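Long-range contact in hypoxanthine-guanine phosphoribosyltransferase (Thermus thermophilus, PDB 3ACD), which probably catalyses the transfer of a phosphoribosyl group to hypoxanthine or guanine, giving IMP or GMP for purine salvage, with magnesium as cofactor: residues V98-S112 / V126-V140. Numbering follows the deposited sequence.
Sequences VIVVEDIVDTGLTLS and VRVAALLSKPSRRQV. With IMP (inosinic acid), chain B.
R138 folds back onto D106 and V105, meeting the D106 carbonyl at the edge of its guanidinium and V105 over one face, a worked example of a ligand-binding loop braced by the segment beside it. Its CB leads away from residues 98-112, but bends at chi2 (53°) and chi3 (38°) bring the chain round. CG merely approaches the carbonyl oxygen of T107; R138 CD lies 3.2 Å from that T107 O. R138 NE then donates to D106 O at 2.8 Å, and R138 NH2 joins it at 3.2 Å, so one oxygen is gripped by two nitrogens from the same face of its carbonyl plane. The CG1 methyl of V105 is centred on one face of the guanidinium, while R138 NH2 also reaches S133 OG at 3.0 Å. A methionine in place of R138 would probably leave D106 O and S133 OG without their guanidinium donors and the loop freer to move.

D106 turns its carboxylate to R137, whose NE and NH2 meet OD1 and OD2 respectively, each on the syn side, with the two planes 22° apart. K134 adds a long salt bridge to D106, bridged also by a water, and sends NZ to the hypoxanthine O6 of IMP at 2.9 Å. On the ligand side the backbone nitrogens of D106, T107 and G108, and that of T110 in the first turn of helix 109-119, donate to the phosphate, while both carboxylate oxygens of D103 hold the ribose hydroxyls, the arrangement of the PRPP-binding motif of type I phosphoribosyltransferases.

Strands 98-102 and 126-130 run parallel, turn a corner together at D103 and L131, and pair again as 104-105 and 132-133. Strand 40-45 flanks 97-102, strand 146-150 lies between 125-130 and 132-133, and helix 109-119 packs on V100 and V126.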
loop_
_atom_site.group_PDB
_atom_site.type_symbol
_atom_site.label_atom_id
_atom_site.label_comp_id
_atom_site.label_asym_id
_atom_site.label_seq_id
_atom_site.Cartn_x
_atom_site.Cartn_y
_atom_site.Cartn_z
ATOM N N VAL A 98 4.737 18.412 2.665
ATOM C CA VAL A 98 4.702 17.166 1.915
ATOM C C VAL A 98 5.923 16.263 2.047
ATOM O O VAL A 98 7.061 16.729 2.119
ATOM C CB VAL A 98 4.495 17.462 0.407
ATOM C CG1 VAL A 98 4.421 16.161 -0.386
ATOM C CG2 VAL A 98 3.225 18.287 0.210
ATOM N N ILE A 99 5.667 14.959 2.086
ATOM C CA ILE A 99 6.736 13.972 2.137
ATOM C C ILE A 99 6.448 12.976 1.020
ATOM O O ILE A 99 5.428 12.289 1.043
ATOM C CB ILE A 99 6.783 13.189 3.470
ATOM C CG1 ILE A 99 7.045 14.134 4.648
ATOM C CG2 ILE A 99 7.895 12.135 3.396
ATOM C CD1 ILE A 99 7.030 13.431 6.003
ATOM N N VAL A 100 7.336 12.924 0.034
ATOM C CA VAL A 100 7.188 11.996 -1.081
ATOM C C VAL A 100 7.749 10.654 -0.617
ATOM O O VAL A 100 8.818 10.607 -0.014
ATOM C CB VAL A 100 7.992 12.468 -2.315
ATOM C CG1 VAL A 100 7.862 11.452 -3.447
ATOM C CG2 VAL A 100 7.495 13.838 -2.771
ATOM N N VAL A 101 7.023 9.573 -0.881
ATOM C CA VAL A 101 7.477 8.246 -0.484
ATOM C C VAL A 101 7.730 7.423 -1.747
ATOM O O VAL A 101 6.795 7.031 -2.452
ATOM C CB VAL A 101 6.433 7.542 0.415
ATOM C CG1 VAL A 101 6.946 6.168 0.833
ATOM C CG2 VAL A 101 6.153 8.398 1.649
ATOM N N GLU A 102 9.009 7.174 -2.015
ATOM C CA GLU A 102 9.456 6.439 -3.195
ATOM C C GLU A 102 10.030 5.074 -2.859
ATOM O O GLU A 102 10.438 4.831 -1.730
ATOM C CB GLU A 102 10.529 7.258 -3.921
ATOM C CG GLU A 102 9.981 8.241 -4.927
ATOM C CD GLU A 102 9.641 7.576 -6.239
ATOM O OE1 GLU A 102 9.335 6.366 -6.229
ATOM O OE2 GLU A 102 9.672 8.266 -7.277
ATOM N N ASP A 103 10.067 4.184 -3.848
ATOM C CA ASP A 103 10.621 2.857 -3.626
ATOM C C ASP A 103 12.137 2.886 -3.767
ATOM O O ASP A 103 12.862 2.556 -2.825
ATOM C CB ASP A 103 10.009 1.818 -4.590
ATOM C CG ASP A 103 10.089 2.225 -6.066
ATOM O OD1 ASP A 103 10.508 3.358 -6.390
ATOM O OD2 ASP A 103 9.713 1.387 -6.917
ATOM N N ILE A 104 12.617 3.308 -4.930
ATOM C CA ILE A 104 14.052 3.365 -5.174
ATOM C C ILE A 104 14.407 4.476 -6.155
ATOM O O ILE A 104 13.728 4.668 -7.161
ATOM C CB ILE A 104 14.565 2.007 -5.717
ATOM C CG1 ILE A 104 16.068 2.073 -6.001
ATOM C CG2 ILE A 104 13.811 1.636 -6.982
ATOM C CD1 ILE A 104 16.664 0.707 -6.319
ATOM N N VAL A 105 15.458 5.222 -5.835
ATOM C CA VAL A 105 15.917 6.301 -6.699
ATOM C C VAL A 105 17.082 5.736 -7.503
ATOM O O VAL A 105 18.104 5.325 -6.944
ATOM C CB VAL A 105 16.372 7.532 -5.876
ATOM C CG1 VAL A 105 16.803 8.668 -6.815
ATOM C CG2 VAL A 105 15.227 8.001 -4.976
ATOM N N ASP A 106 16.903 5.692 -8.820
ATOM C CA ASP A 106 17.911 5.157 -9.726
ATOM C C ASP A 106 18.634 6.323 -10.389
ATOM O O ASP A 106 19.578 6.863 -9.814
ATOM C CB ASP A 106 17.228 4.257 -10.760
ATOM C CG ASP A 106 18.210 3.545 -11.674
ATOM O OD1 ASP A 106 19.414 3.487 -11.352
ATOM O OD2 ASP A 106 17.762 3.023 -12.716
ATOM N N THR A 107 18.195 6.723 -11.581
ATOM C CA THR A 107 18.832 7.851 -12.261
ATOM C C THR A 107 18.380 9.157 -11.610
ATOM O O THR A 107 19.076 10.172 -11.684
ATOM C CB THR A 107 18.467 7.914 -13.767
ATOM O OG1 THR A 107 17.078 8.238 -13.918
ATOM C CG2 THR A 107 18.759 6.582 -14.445
ATOM N N GLY A 108 17.210 9.122 -10.975
ATOM C CA GLY A 108 16.677 10.302 -10.319
ATOM C C GLY A 108 15.761 11.141 -11.198
ATOM O O GLY A 108 15.159 12.106 -10.733
ATOM N N LEU A 109 15.653 10.779 -12.472
ATOM C CA LEU A 109 14.812 11.523 -13.405
ATOM C C LEU A 109 13.351 11.611 -12.962
ATOM O O LEU A 109 12.761 12.693 -12.956
ATOM C CB LEU A 109 14.891 10.891 -14.799
ATOM C CG LEU A 109 16.280 10.921 -15.449
ATOM C CD1 LEU A 109 16.262 10.145 -16.758
ATOM C CD2 LEU A 109 16.701 12.365 -15.685
ATOM N N THR A 110 12.765 10.480 -12.587
ATOM C CA THR A 110 11.368 10.475 -12.163
ATOM C C THR A 110 11.127 11.361 -10.948
ATOM O O THR A 110 10.214 12.186 -10.945
ATOM C CB THR A 110 10.882 9.053 -11.843
ATOM O OG1 THR A 110 11.048 8.224 -12.999
ATOM C CG2 THR A 110 9.408 9.072 -11.467
ATOM N N LEU A 111 11.941 11.191 -9.911
ATOM C CA LEU A 111 11.784 11.997 -8.711
ATOM C C LEU A 111 11.967 13.477 -9.035
ATOM O O LEU A 111 11.259 14.328 -8.495
ATOM C CB LEU A 111 12.789 11.560 -7.638
ATOM C CG LEU A 111 12.741 12.305 -6.300
ATOM C CD1 LEU A 111 11.334 12.244 -5.714
ATOM C CD2 LEU A 111 13.747 11.686 -5.337
ATOM N N SER A 112 12.914 13.782 -9.920
ATOM C CA SER A 112 13.167 15.164 -10.311
ATOM C C SER A 112 11.906 15.781 -10.918
ATOM O O SER A 112 11.516 16.896 -10.569
ATOM C CB SER A 112 14.311 15.231 -11.325
ATOM O OG SER A 112 14.610 16.578 -11.650
ATOM N N VAL A 126 8.767 20.296 1.166
ATOM C CA VAL A 126 8.783 18.968 0.575
ATOM C C VAL A 126 10.055 18.230 0.956
ATOM O O VAL A 126 11.158 18.751 0.787
ATOM C CB VAL A 126 8.728 19.010 -0.973
ATOM C CG1 VAL A 126 8.747 17.584 -1.528
ATOM C CG2 VAL A 126 7.488 19.747 -1.444
ATOM N N ARG A 127 9.892 17.027 1.492
ATOM C CA ARG A 127 11.026 16.185 1.828
ATOM C C ARG A 127 10.774 14.842 1.166
ATOM O O ARG A 127 9.640 14.522 0.813
ATOM C CB ARG A 127 11.192 16.033 3.341
ATOM C CG ARG A 127 11.864 17.250 3.969
ATOM C CD ARG A 127 12.305 17.010 5.403
ATOM N NE ARG A 127 13.006 18.181 5.922
ATOM C CZ ARG A 127 13.513 18.278 7.146
ATOM N NH1 ARG A 127 13.400 17.266 7.998
ATOM N NH2 ARG A 127 14.131 19.391 7.519
ATOM N N VAL A 128 11.831 14.060 0.991
ATOM C CA VAL A 128 11.708 12.772 0.325
ATOM C C VAL A 128 12.129 11.585 1.179
ATOM O O VAL A 128 13.165 11.618 1.846
ATOM C CB VAL A 128 12.556 12.759 -0.974
ATOM C CG1 VAL A 128 12.510 11.387 -1.628
ATOM C CG2 VAL A 128 12.048 13.824 -1.933
ATOM N N ALA A 129 11.308 10.543 1.157
ATOM C CA ALA A 129 11.604 9.305 1.868
ATOM C C ALA A 129 11.683 8.245 0.775
ATOM O O ALA A 129 10.774 8.131 -0.045
ATOM C CB ALA A 129 10.491 8.969 2.852
ATOM N N ALA A 130 12.777 7.491 0.753
ATOM C CA ALA A 130 12.972 6.449 -0.245
ATOM C C ALA A 130 13.587 5.231 0.425
ATOM O O ALA A 130 14.495 5.364 1.239
ATOM C CB ALA A 130 13.894 6.951 -1.357
ATOM N N LEU A 131 13.094 4.044 0.092
ATOM C CA LEU A 131 13.643 2.840 0.702
ATOM C C LEU A 131 15.076 2.592 0.241
ATOM O O LEU A 131 15.944 2.281 1.053
ATOM C CB LEU A 131 12.793 1.615 0.360
ATOM C CG LEU A 131 13.281 0.309 1.001
ATOM C CD1 LEU A 131 13.124 0.383 2.525
ATOM C CD2 LEU A 131 12.488 -0.855 0.445
ATOM N N LEU A 132 15.321 2.754 -1.058
ATOM C CA LEU A 132 16.643 2.503 -1.624
ATOM C C LEU A 132 17.137 3.594 -2.565
ATOM O O LEU A 132 16.362 4.420 -3.047
ATOM C CB LEU A 132 16.625 1.186 -2.403
ATOM C CG LEU A 132 16.097 -0.071 -1.706
ATOM C CD1 LEU A 132 15.833 -1.150 -2.749
ATOM C CD2 LEU A 132 17.097 -0.547 -0.666
ATOM N N SER A 133 18.439 3.576 -2.829
ATOM C CA SER A 133 19.054 4.530 -3.740
ATOM C C SER A 133 20.325 3.927 -4.326
ATOM O O SER A 133 21.132 3.341 -3.600
ATOM C CB SER A 133 19.397 5.837 -3.023
ATOM O OG SER A 133 20.009 6.750 -3.926
ATOM N N LYS A 134 20.479 4.064 -5.642
ATOM C CA LYS A 134 21.646 3.565 -6.372
ATOM C C LYS A 134 22.352 4.797 -6.940
ATOM O O LYS A 134 22.259 5.089 -8.135
ATOM C CB LYS A 134 21.196 2.638 -7.511
ATOM C CG LYS A 134 20.474 1.381 -7.031
ATOM C CD LYS A 134 20.101 0.439 -8.171
ATOM C CE LYS A 134 19.036 1.037 -9.080
ATOM N NZ LYS A 134 18.569 0.058 -10.104
ATOM N N PRO A 135 23.072 5.534 -6.082
ATOM C CA PRO A 135 23.793 6.749 -6.464
ATOM C C PRO A 135 24.769 6.667 -7.636
ATOM O O PRO A 135 25.001 7.670 -8.309
ATOM C CB PRO A 135 24.465 7.178 -5.156
ATOM C CG PRO A 135 24.677 5.882 -4.445
ATOM C CD PRO A 135 23.369 5.172 -4.682
ATOM N N SER A 136 25.336 5.493 -7.895
ATOM C CA SER A 136 26.274 5.371 -9.007
ATOM C C SER A 136 25.545 5.529 -10.337
ATOM O O SER A 136 26.172 5.704 -11.380
ATOM C CB SER A 136 27.009 4.023 -8.960
ATOM O OG SER A 136 26.136 2.925 -9.152
ATOM N N ARG A 137 24.214 5.488 -10.288
ATOM C CA ARG A 137 23.382 5.618 -11.483
ATOM C C ARG A 137 22.765 7.012 -11.626
ATOM O O ARG A 137 22.145 7.319 -12.644
ATOM C CB ARG A 137 22.256 4.579 -11.436
ATOM C CG ARG A 137 22.708 3.144 -11.645
ATOM C CD ARG A 137 22.566 2.748 -13.105
ATOM N NE ARG A 137 21.165 2.783 -13.518
ATOM C CZ ARG A 137 20.745 2.622 -14.769
ATOM N NH1 ARG A 137 21.620 2.413 -15.742
ATOM N NH2 ARG A 137 19.447 2.678 -15.046
ATOM N N ARG A 138 22.953 7.851 -10.614
ATOM C CA ARG A 138 22.381 9.194 -10.588
ATOM C C ARG A 138 22.768 10.086 -11.771
ATOM O O ARG A 138 23.950 10.330 -12.025
ATOM C CB ARG A 138 22.759 9.875 -9.266
ATOM C CG ARG A 138 21.841 11.012 -8.820
ATOM C CD ARG A 138 20.371 10.581 -8.794
ATOM N NE ARG A 138 20.198 9.205 -8.331
ATOM C CZ ARG A 138 20.367 8.796 -7.078
ATOM N NH1 ARG A 138 20.708 9.657 -6.128
ATOM N NH2 ARG A 138 20.222 7.510 -6.781
ATOM N N GLN A 139 21.756 10.568 -12.491
ATOM C CA GLN A 139 21.969 11.445 -13.640
ATOM C C GLN A 139 21.550 12.873 -13.306
ATOM O O GLN A 139 22.013 13.831 -13.925
ATOM C CB GLN A 139 21.186 10.940 -14.852
ATOM C CG GLN A 139 21.589 9.546 -15.294
ATOM C CD GLN A 139 20.967 9.153 -16.615
ATOM O OE1 GLN A 139 19.751 9.219 -16.786
ATOM N NE2 GLN A 139 21.802 8.734 -17.560
ATOM N N VAL A 140 20.656 13.007 -12.334
ATOM C CA VAL A 140 20.196 14.315 -11.888
ATOM C C VAL A 140 20.172 14.280 -10.367
ATOM O O VAL A 140 19.665 13.333 -9.765
ATOM C CB VAL A 140 18.787 14.650 -12.439
ATOM C CG1 VAL A 140 17.797 13.568 -12.058
ATOM C CG2 VAL A 140 18.334 16.002 -11.908
HETATM P P IMP B . 14.595 6.663 -11.869
HETATM O O1P IMP B . 15.675 6.246 -12.789
HETATM O O2P IMP B . 13.713 7.803 -12.570
HETATM O O3P IMP B . 15.243 7.229 -10.506
HETATM O "O5'" IMP B . 13.685 5.365 -11.537
HETATM C "C5'" IMP B . 12.290 5.542 -11.302
HETATM C "C4'" IMP B . 11.591 4.200 -11.070
HETATM O "O4'" IMP B . 12.319 3.114 -11.720
HETATM C "C3'" IMP B . 11.638 3.814 -9.573
HETATM O "O3'" IMP B . 10.623 4.481 -8.821
HETATM C "C2'" IMP B . 11.382 2.300 -9.662
HETATM O "O2'" IMP B . 9.981 2.014 -9.737
HETATM C "C1'" IMP B . 12.090 1.903 -10.968
HETATM N N9 IMP B . 13.367 1.224 -10.643
HETATM C C8 IMP B . 14.639 1.741 -10.736
HETATM N N7 IMP B . 15.516 0.849 -10.358
HETATM C C5 IMP B . 14.869 -0.279 -9.996
HETATM C C6 IMP B . 15.272 -1.566 -9.510
HETATM O O6 IMP B . 16.450 -1.825 -9.328
HETATM N N1 IMP B . 14.297 -2.497 -9.243
HETATM C C2 IMP B . 12.964 -2.210 -9.442
HETATM N N3 IMP B . 12.581 -1.035 -9.892
HETATM C C4 IMP B . 13.481 -0.052 -10.176
HETATM O O HOH W 1 17.499 0.088 -12.818
#